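Local coordinates for protein transcription factor TAU 138 KDA subunit (Saccharomyces cerevisiae, PDB 5AIM) that forms part of TFIIIC, which binds intragenic promoter elements of tRNA and 5S RNA genes and assembles the initiation complex that recruits RNA polymerase III, at residues R16-L19 and K20-T24. Sequence-based numbering, arbitrary orientation.
Sequences RAIL and KVMNT
The carbonyl oxygen of Leu19 is gripped twice by Asn23, one turn further along the helix. Asn23 N gives the ordinary i to i+4 bond to Leu19 O at 2.9 Å, and the side-chain amide adds a second, from Asn23 ND2 to Leu19 O at 3.1 Å. The two donors arrive from opposite faces of the carbonyl plane, ND2 standing well above it, yet the side-chain bond is nearly straight (166° at the hydrogen) and, with the oxygen close to Asn23's own amide plane, holds the amide in its rotation. With chi1 at -87°, Asn23 folds its amide back along the helix, which brings ND2 to 4.3 Å from Leu19 CG. A similar double grip follows within the last turn, where both Thr24 N and Thr24 OG1 donate to Lys20 O, the hydroxyl at 2.8 Å. These turns close helix 5-24, the N-terminal helix of the central extended winged-helix domain, in which further helices accompany a three-stranded antiparallel sheet. Its buried side carries Ala17, Ile18, Val21 and Met22: Ile18 packs against helix 52-63 at Val54 and Val58, while Val21 meets Tyr42 and Met22 meets Phe35, both of helix 33-43. Between neighbouring turns of this apolar face, Ile18 CG2 approaches Met22 CG loosely, at 4.4 Å. Leu19 and Asn23 both touch Leu82.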
loop_
_atom_site.group_PDB
_atom_site.type_symbol
_atom_site.label_atom_id
_atom_site.label_comp_id
_atom_site.label_asym_id
_atom_site.label_seq_id
_atom_site.Cartn_x
_atom_site.Cartn_y
_atom_site.Cartn_z
ATOM N N ARG A 16 4.793 -3.142 8.350
ATOM C CA ARG A 16 4.354 -4.532 8.479
ATOM C C ARG A 16 2.872 -4.679 8.149
ATOM O O ARG A 16 2.462 -5.665 7.496
ATOM C CB ARG A 16 4.628 -5.075 9.884
ATOM C CG ARG A 16 6.105 -5.286 10.207
ATOM C CD ARG A 16 6.281 -6.169 11.446
ATOM N NE ARG A 16 5.520 -5.687 12.600
ATOM C CZ ARG A 16 5.928 -4.752 13.456
ATOM N NH1 ARG A 16 7.111 -4.159 13.316
ATOM N NH2 ARG A 16 5.137 -4.402 14.462
ATOM N N ALA A 17 2.066 -3.731 8.632
ATOM C CA ALA A 17 0.624 -3.758 8.349
ATOM C C ALA A 17 0.341 -3.638 6.851
ATOM O O ALA A 17 -0.463 -4.394 6.290
ATOM C CB ALA A 17 -0.090 -2.654 9.102
ATOM N N ILE A 18 0.982 -2.674 6.203
ATOM C CA ILE A 18 0.815 -2.500 4.759
ATOM C C ILE A 18 1.162 -3.796 4.030
ATOM O O ILE A 18 0.422 -4.250 3.144
ATOM C CB ILE A 18 1.704 -1.348 4.253
ATOM C CG1 ILE A 18 1.163 -0.017 4.773
ATOM C CG2 ILE A 18 1.761 -1.307 2.735
ATOM C CD1 ILE A 18 2.179 1.111 4.736
ATOM N N LEU A 19 2.282 -4.399 4.404
ATOM C CA LEU A 19 2.684 -5.655 3.780
ATOM C C LEU A 19 1.663 -6.792 3.984
ATOM O O LEU A 19 1.293 -7.510 3.024
ATOM C CB LEU A 19 4.053 -6.067 4.318
ATOM C CG LEU A 19 4.776 -7.182 3.577
ATOM C CD1 LEU A 19 5.121 -6.755 2.167
ATOM C CD2 LEU A 19 6.036 -7.556 4.326
ATOM N N LYS A 20 1.218 -6.974 5.227
ATOM C CA LYS A 20 0.234 -8.027 5.515
ATOM C C LYS A 20 -1.089 -7.805 4.769
ATOM O O LYS A 20 -1.684 -8.746 4.215
ATOM C CB LYS A 20 -0.013 -8.152 7.027
ATOM C CG LYS A 20 -1.119 -9.131 7.430
ATOM C CD LYS A 20 -0.859 -10.553 6.964
ATOM C CE LYS A 20 0.120 -11.272 7.871
ATOM N NZ LYS A 20 0.488 -12.600 7.306
ATOM N N VAL A 21 -1.547 -6.556 4.757
ATOM C CA VAL A 21 -2.771 -6.221 4.039
ATOM C C VAL A 21 -2.596 -6.480 2.546
ATOM O O VAL A 21 -3.477 -7.066 1.914
ATOM C CB VAL A 21 -3.195 -4.769 4.313
ATOM C CG1 VAL A 21 -4.289 -4.320 3.367
ATOM C CG2 VAL A 21 -3.647 -4.630 5.754
ATOM N N MET A 22 -1.460 -6.068 1.991
ATOM C CA MET A 22 -1.220 -6.321 0.576
ATOM C C MET A 22 -1.252 -7.808 0.261
ATOM O O MET A 22 -1.855 -8.212 -0.742
ATOM C CB MET A 22 0.097 -5.697 0.118
ATOM C CG MET A 22 0.014 -4.185 -0.047
ATOM S SD MET A 22 -1.098 -3.657 -1.373
ATOM C CE MET A 22 -0.216 -4.262 -2.815
ATOM N N ASN A 23 -0.637 -8.638 1.104
ATOM C CA ASN A 23 -0.774 -10.078 0.881
ATOM C C ASN A 23 -2.222 -10.547 0.975
ATOM O O ASN A 23 -2.692 -11.338 0.147
ATOM C CB ASN A 23 0.082 -10.876 1.855
ATOM C CG ASN A 23 1.486 -11.074 1.347
ATOM O OD1 ASN A 23 1.777 -12.044 0.647
ATOM N ND2 ASN A 23 2.360 -10.139 1.667
ATOM N N THR A 24 -2.926 -10.063 1.991
ATOM C CA THR A 24 -4.309 -10.481 2.220
ATOM C C THR A 24 -5.242 -10.154 1.047
ATOM O O THR A 24 -6.058 -10.988 0.651
ATOM C CB THR A 24 -4.853 -9.866 3.524
ATOM O OG1 THR A 24 -4.034 -10.297 4.619
ATOM C CG2 THR A 24 -6.279 -10.303 3.790
#